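PDB 5TZP: apoptosis regulator Bcl-2 homolog from Fowlpox virus, which inhibits apoptosis of the host cell by sequestering and inactivating several proapoptotic Bcl-2 proteins, among them BAK1 and BAX. Local coordinates for residues A[62-67]-A[98-103]; A[13-18]-A[137-142]. One frame throughout, in Å; residues are numbered along the deposited sequence.

The two contacts lie on opposite sides of the centre of this all-helical Bcl-2 protein, with centres about 26 Å apart and nearest atoms about 11 Å apart. Contact 1 is the more buried and joins two long helices, 43-68 and 88-105, next to the bound BH3 peptide. Contact 2, only partly buried, joins the first turn of helix 14-32 to the loop after helix 115-136. Both use aromatic side chains, but differently: in contact 1 a tyrosine receives a phenylalanine edge and donates a hydrogen bond from its hydroxyl to a carboxylate, whereas in contact 2 a tyrosine face carries an isoleucine methyl and a tryptophan N-H binds a backbone carbonyl.

Contact 1: A[62-67]-A[98-103]; sequences NEFDII and CAYYSK. With EDO (1,2-ethanediol), chain C.
F64 meets Y100 where the backbones of helices 43-68 and 88-105 come nearest within these two segments, their CA atoms 8.1 Å apart. The F64 ring turns its edge to the Y100 face in an offset edge-to-face pair, with centroids 5.8 Å apart and planes at 60°. Its CB also packs on the phenol, 3.8 Å from CD2 of Y100. An apolar ring suits this buried place, where F64 touches both Y100 and an apolar side chain of the bound Bik BH3 peptide and also meets the F97 ring edge-to-face.

One residue on, D65 starts from the flank of the helix and reaches in with its carboxylate. OD1 accepts a short hydrogen bond from the hydroxyl of Y100, OH to OD1 being 2.6 Å. The hydroxyl comes in on the syn side of OD1, 29° out of the carboxylate plane, while OD1 itself lies at the edge of the phenol ring, near its plane. OD2, 3.4 Å from OH of Y100, is badly angled and adds no second bond. Tyrosine therefore does two jobs at once: its face supports F64, and its hydroxyl finds an acceptor. With CG anti to the backbone N (chi1 -173°), Y100 extends from its helix and spans the gap to D65.

I67 also lies against an apolar side chain of the peptide, and packs on F97. The OH of Y101 is hydrogen-bonded to O1 of a 1,2-ethanediol, probably from the crystallisation liquor, at 2.7 Å. Y100 directly follows the BH1 motif, whose last residues are C98 and A99. Around its ring, helix 14-32 supplies Y30 and helix 43-68 adds I57, Y61 and I68, while C98, on another side of helix 88-105, packs on I118 and I122 of helix 115-136.

Contact 2: A[13-18]-A[137-142]; sequences DETYYI and QDYWNG
The indole NE1 of W140 donates to the backbone O of I18 over 2.9 Å, with an N-H...O angle of 161°. In this Bcl-2 fold the bond ties the N-capped first turns of helix 14-32 to the short 3-10 segment 140-142, which follows the Schellman motif where D138, with positive phi, ends helix 115-136. The acceptor O of I18 lies close to the indole plane, yet the N-H reaches it from above the carbonyl plane, 51° out of it. Tryptophan suits the site because it combines a broad apolar surface, packed against M22, I23 and F134, with one directed N-H.

I18 fills the angle between the two aromatic residues with both its branches. CG2, anti to the backbone N, touches CD1 of W140 at 3.8 Å and CB of Y139 at 3.9 Å. CD1, at the end of the other branch, rests over one face of the Y139 phenol, offset toward its rim, in a CH-pi contact 4.2 Å from the ring centroid. A branched aliphatic chain can serve both neighbours at once. T15, a turn earlier, crosses Y139 at about a right angle and also packs on R131.

The helix start is fixed by D13: OD1 of D13 accepts a capping bond from N of Y16, 3.0 Å away, and forms a salt bridge with NH1 of R131. OG1 of T15 lies at the edge of the Y139 ring, in its plane, 3.9 Å from CE1 of Y139.

Contact 1: A[62-67]-A[98-103]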
loop_
_atom_site.group_PDB
_atom_site.type_symbol
_atom_site.label_atom_id
_atom_site.label_comp_id
_atom_site.label_asym_id
_atom_site.label_seq_id
_atom_site.Cartn_x
_atom_site.Cartn_y
_atom_site.Cartn_z
ATOM N N ASN A 62 9.231 5.551 -12.168
ATOM C CA ASN A 62 9.674 6.880 -12.585
ATOM C C ASN A 62 8.671 7.966 -12.238
ATOM O O ASN A 62 9.042 9.068 -11.887
ATOM C CB ASN A 62 9.935 6.913 -14.097
ATOM C CG ASN A 62 11.129 6.023 -14.493
ATOM O OD1 ASN A 62 10.975 4.966 -15.175
ATOM N ND2 ASN A 62 12.251 6.475 -14.168
ATOM N N GLU A 63 7.390 7.616 -12.297
ATOM C CA GLU A 63 6.369 8.566 -11.880
ATOM C C GLU A 63 6.410 8.782 -10.371
ATOM O O GLU A 63 6.283 9.907 -9.883
ATOM C CB GLU A 63 4.998 8.010 -12.315
ATOM C CG GLU A 63 3.900 9.160 -12.405
ATOM C CD GLU A 63 4.042 10.017 -13.613
ATOM O OE1 GLU A 63 3.287 10.978 -13.836
ATOM O OE2 GLU A 63 4.943 9.783 -14.508
ATOM N N PHE A 64 6.601 7.691 -9.640
ATOM C CA PHE A 64 6.723 7.778 -8.201
ATOM C C PHE A 64 7.898 8.660 -7.823
ATOM O O PHE A 64 7.817 9.435 -6.846
ATOM C CB PHE A 64 6.908 6.374 -7.567
ATOM C CG PHE A 64 5.729 5.443 -7.615
ATOM C CD1 PHE A 64 4.481 5.873 -8.089
ATOM C CD2 PHE A 64 5.841 4.171 -7.146
ATOM C CE1 PHE A 64 3.408 4.972 -8.092
ATOM C CE2 PHE A 64 4.779 3.298 -7.128
ATOM C CZ PHE A 64 3.547 3.726 -7.637
ATOM N N ASP A 65 8.999 8.575 -8.597
ATOM C CA ASP A 65 10.150 9.379 -8.311
ATOM C C ASP A 65 9.826 10.881 -8.407
ATOM O O ASP A 65 10.263 11.712 -7.578
ATOM C CB ASP A 65 11.346 9.039 -9.244
ATOM C CG ASP A 65 12.039 7.747 -8.870
ATOM O OD1 ASP A 65 11.884 7.249 -7.707
ATOM O OD2 ASP A 65 12.736 7.192 -9.773
ATOM N N ILE A 66 9.090 11.262 -9.455
ATOM C CA ILE A 66 8.709 12.675 -9.543
ATOM C C ILE A 66 7.808 13.073 -8.362
ATOM O O ILE A 66 8.040 14.109 -7.728
ATOM C CB ILE A 66 8.059 12.960 -10.884
ATOM C CG1 ILE A 66 9.093 12.741 -12.006
ATOM C CG2 ILE A 66 7.518 14.403 -10.878
ATOM C CD1 ILE A 66 8.530 12.962 -13.392
ATOM N N ILE A 67 6.846 12.224 -8.040
ATOM C CA ILE A 67 5.916 12.521 -6.935
ATOM C C ILE A 67 6.702 12.740 -5.649
ATOM O O ILE A 67 6.494 13.704 -4.899
ATOM C CB ILE A 67 4.897 11.381 -6.823
ATOM C CG1 ILE A 67 3.860 11.436 -7.940
ATOM C CG2 ILE A 67 4.222 11.443 -5.418
ATOM C CD1 ILE A 67 3.053 10.242 -8.124
ATOM N N CYS A 98 3.774 3.364 -1.027
ATOM C CA CYS A 98 4.274 3.625 0.310
ATOM C C CYS A 98 5.490 2.775 0.623
ATOM O O CYS A 98 6.399 3.273 1.338
ATOM C CB CYS A 98 3.192 3.423 1.362
ATOM S SG CYS A 98 1.971 4.760 1.412
ATOM N N ALA A 99 5.563 1.517 0.167
ATOM C CA ALA A 99 6.788 0.734 0.305
ATOM C C ALA A 99 7.941 1.410 -0.423
ATOM O O ALA A 99 9.047 1.567 0.123
ATOM C CB ALA A 99 6.578 -0.690 -0.186
ATOM N N TYR A 100 7.711 1.787 -1.682
ATOM C CA TYR A 100 8.726 2.444 -2.482
ATOM C C TYR A 100 9.223 3.712 -1.784
ATOM O O TYR A 100 10.444 3.966 -1.674
ATOM C CB TYR A 100 8.100 2.755 -3.848
ATOM C CG TYR A 100 9.048 3.280 -4.879
ATOM C CD1 TYR A 100 9.893 2.429 -5.602
ATOM C CD2 TYR A 100 9.242 4.641 -5.081
ATOM C CE1 TYR A 100 10.808 2.879 -6.484
ATOM C CE2 TYR A 100 10.173 5.128 -5.999
ATOM C CZ TYR A 100 10.939 4.224 -6.697
ATOM O OH TYR A 100 11.885 4.695 -7.584
ATOM N N TYR A 101 8.277 4.517 -1.289
ATOM C CA TYR A 101 8.544 5.745 -0.562
ATOM C C TYR A 101 9.383 5.466 0.679
ATOM O O TYR A 101 10.379 6.179 0.935
ATOM C CB TYR A 101 7.180 6.405 -0.237
ATOM C CG TYR A 101 7.236 7.562 0.724
ATOM C CD1 TYR A 101 7.654 8.803 0.328
ATOM C CD2 TYR A 101 6.920 7.413 2.039
ATOM C CE1 TYR A 101 7.697 9.859 1.208
ATOM C CE2 TYR A 101 6.973 8.460 2.931
ATOM C CZ TYR A 101 7.361 9.673 2.473
ATOM O OH TYR A 101 7.428 10.739 3.368
ATOM N N SER A 102 8.951 4.493 1.476
ATOM C CA SER A 102 9.655 4.165 2.736
ATOM C C SER A 102 11.134 3.930 2.501
ATOM O O SER A 102 11.996 4.422 3.259
ATOM C CB SER A 102 9.013 2.911 3.324
ATOM O OG SER A 102 9.643 2.359 4.490
ATOM N N LYS A 103 11.475 3.194 1.447
ATOM C CA LYS A 103 12.873 2.910 1.176
ATOM C C LYS A 103 13.598 4.176 0.741
ATOM O O LYS A 103 14.761 4.387 1.081
ATOM C CB LYS A 103 12.966 1.786 0.154
ATOM C CG LYS A 103 14.378 1.325 -0.087
ATOM C CD LYS A 103 14.395 0.128 -1.031
ATOM C CE LYS A 103 15.856 -0.330 -1.337
ATOM N NZ LYS A 103 16.599 -0.871 -0.155
HETATM C C1 EDO C . 5.229 12.505 5.734
HETATM O O1 EDO C . 5.326 12.124 4.374
HETATM C C2 EDO C . 6.054 13.679 6.101
HETATM O O2 EDO C . 5.312 14.769 5.456
#

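Contact 2: A[13-18]-A[137-142]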
loop_
_atom_site.group_PDB
_atom_site.type_symbol
_atom_site.label_atom_id
_atom_site.label_comp_id
_atom_site.label_asym_id
_atom_site.label_seq_id
_atom_site.Cartn_x
_atom_site.Cartn_y
_atom_site.Cartn_z
ATOM N N ASP A 13 -8.469 -3.729 17.120
ATOM C CA ASP A 13 -9.018 -5.044 17.358
ATOM C C ASP A 13 -8.366 -6.048 16.397
ATOM O O ASP A 13 -7.301 -5.780 15.816
ATOM C CB ASP A 13 -10.521 -4.951 17.251
ATOM C CG ASP A 13 -10.992 -4.547 15.864
ATOM O OD1 ASP A 13 -10.152 -4.273 14.952
ATOM O OD2 ASP A 13 -12.235 -4.541 15.672
ATOM N N GLU A 14 -8.968 -7.236 16.271
ATOM C CA GLU A 14 -8.393 -8.280 15.456
ATOM C C GLU A 14 -8.321 -7.841 14.006
ATOM O O GLU A 14 -7.354 -8.115 13.319
ATOM C CB GLU A 14 -9.202 -9.572 15.582
ATOM C CG GLU A 14 -8.443 -10.748 15.025
ATOM C CD GLU A 14 -9.164 -12.054 15.236
ATOM O OE1 GLU A 14 -10.112 -12.038 16.044
ATOM O OE2 GLU A 14 -8.770 -13.067 14.598
ATOM N N THR A 15 -9.364 -7.193 13.529
ATOM C CA THR A 15 -9.384 -6.738 12.151
ATOM C C THR A 15 -8.232 -5.770 11.894
ATOM O O THR A 15 -7.546 -5.843 10.876
ATOM C CB THR A 15 -10.741 -6.111 11.821
ATOM O OG1 THR A 15 -11.771 -7.080 12.086
ATOM C CG2 THR A 15 -10.752 -5.676 10.344
ATOM N N TYR A 16 -8.041 -4.816 12.819
ATOM C CA TYR A 16 -6.932 -3.891 12.708
ATOM C C TYR A 16 -5.612 -4.610 12.563
ATOM O O TYR A 16 -4.806 -4.260 11.694
ATOM C CB TYR A 16 -6.927 -2.909 13.900
ATOM C CG TYR A 16 -5.749 -1.981 13.950
ATOM C CD1 TYR A 16 -5.803 -0.734 13.403
ATOM C CD2 TYR A 16 -4.556 -2.385 14.624
ATOM C CE1 TYR A 16 -4.669 0.070 13.416
ATOM C CE2 TYR A 16 -3.484 -1.556 14.737
ATOM C CZ TYR A 16 -3.540 -0.346 14.128
ATOM O OH TYR A 16 -2.437 0.507 14.260
ATOM N N TYR A 17 -5.338 -5.623 13.408
ATOM C CA TYR A 17 -4.062 -6.331 13.313
ATOM C C TYR A 17 -3.962 -7.200 12.101
ATOM O O TYR A 17 -2.883 -7.334 11.565
ATOM C CB TYR A 17 -3.777 -7.093 14.606
ATOM C CG TYR A 17 -3.326 -6.058 15.666
ATOM C CD1 TYR A 17 -2.102 -5.364 15.570
ATOM C CD2 TYR A 17 -4.174 -5.711 16.689
ATOM C CE1 TYR A 17 -1.755 -4.399 16.523
ATOM C CE2 TYR A 17 -3.806 -4.737 17.670
ATOM C CZ TYR A 17 -2.599 -4.112 17.554
ATOM O OH TYR A 17 -2.288 -3.154 18.540
ATOM N N ILE A 18 -5.077 -7.756 11.619
ATOM C CA ILE A 18 -5.026 -8.517 10.359
ATOM C C ILE A 18 -4.575 -7.614 9.207
ATOM O O ILE A 18 -3.710 -7.965 8.379
ATOM C CB ILE A 18 -6.386 -9.143 10.068
ATOM C CG1 ILE A 18 -6.669 -10.320 11.039
ATOM C CG2 ILE A 18 -6.437 -9.595 8.631
ATOM C CD1 ILE A 18 -8.081 -10.745 11.094
ATOM N N GLN A 137 -14.789 -8.855 2.296
ATOM C CA GLN A 137 -13.816 -9.399 1.390
ATOM C C GLN A 137 -13.137 -10.635 1.952
ATOM O O GLN A 137 -12.256 -11.207 1.316
ATOM C CB GLN A 137 -12.759 -8.369 1.046
ATOM C CG GLN A 137 -13.253 -7.235 0.087
ATOM C CD GLN A 137 -13.672 -7.782 -1.233
ATOM O OE1 GLN A 137 -12.860 -8.395 -1.922
ATOM N NE2 GLN A 137 -14.906 -7.534 -1.632
ATOM N N ASP A 138 -13.530 -11.062 3.153
ATOM C CA ASP A 138 -12.761 -12.068 3.935
ATOM C C ASP A 138 -11.314 -11.606 4.114
ATOM O O ASP A 138 -10.357 -12.326 3.858
ATOM C CB ASP A 138 -12.859 -13.494 3.343
ATOM C CG ASP A 138 -12.228 -14.554 4.198
ATOM O OD1 ASP A 138 -12.110 -14.379 5.462
ATOM O OD2 ASP A 138 -11.785 -15.550 3.552
ATOM N N TYR A 139 -11.192 -10.342 4.544
ATOM C CA TYR A 139 -9.915 -9.713 4.837
ATOM C C TYR A 139 -9.094 -9.732 3.555
ATOM O O TYR A 139 -9.543 -9.286 2.489
ATOM C CB TYR A 139 -9.268 -10.381 6.068
ATOM C CG TYR A 139 -10.198 -10.503 7.224
ATOM C CD1 TYR A 139 -10.432 -9.432 8.075
ATOM C CD2 TYR A 139 -10.963 -11.608 7.375
ATOM C CE1 TYR A 139 -11.310 -9.557 9.154
ATOM C CE2 TYR A 139 -11.855 -11.719 8.427
ATOM C CZ TYR A 139 -12.022 -10.671 9.282
ATOM O OH TYR A 139 -12.922 -10.883 10.331
ATOM N N TRP A 140 -7.872 -10.245 3.583
ATOM C CA TRP A 140 -6.974 -10.208 2.429
ATOM C C TRP A 140 -7.366 -11.234 1.370
ATOM O O TRP A 140 -6.878 -11.118 0.254
ATOM C CB TRP A 140 -5.499 -10.372 2.839
ATOM C CG TRP A 140 -5.037 -9.284 3.746
ATOM C CD1 TRP A 140 -4.995 -9.353 5.096
ATOM C CD2 TRP A 140 -4.620 -8.010 3.326
ATOM N NE1 TRP A 140 -4.518 -8.116 5.555
ATOM C CE2 TRP A 140 -4.304 -7.291 4.490
ATOM C CE3 TRP A 140 -4.465 -7.399 2.082
ATOM C CZ2 TRP A 140 -3.808 -5.965 4.430
ATOM C CZ3 TRP A 140 -3.949 -6.134 2.014
ATOM C CH2 TRP A 140 -3.681 -5.398 3.192
ATOM N N ASN A 141 -8.293 -12.154 1.663
ATOM C CA ASN A 141 -8.662 -13.143 0.658
ATOM C C ASN A 141 -9.108 -12.474 -0.623
ATOM O O ASN A 141 -8.902 -13.023 -1.722
ATOM C CB ASN A 141 -9.754 -14.070 1.235
ATOM C CG ASN A 141 -9.906 -15.279 0.400
ATOM O OD1 ASN A 141 -10.837 -15.360 -0.455
ATOM N ND2 ASN A 141 -9.056 -16.213 0.610
ATOM N N GLY A 142 -9.772 -11.312 -0.532
ATOM C CA GLY A 142 -10.294 -10.690 -1.738
ATOM C C GLY A 142 -9.232 -10.248 -2.727
ATOM O O GLY A 142 -9.545 -10.093 -3.916
#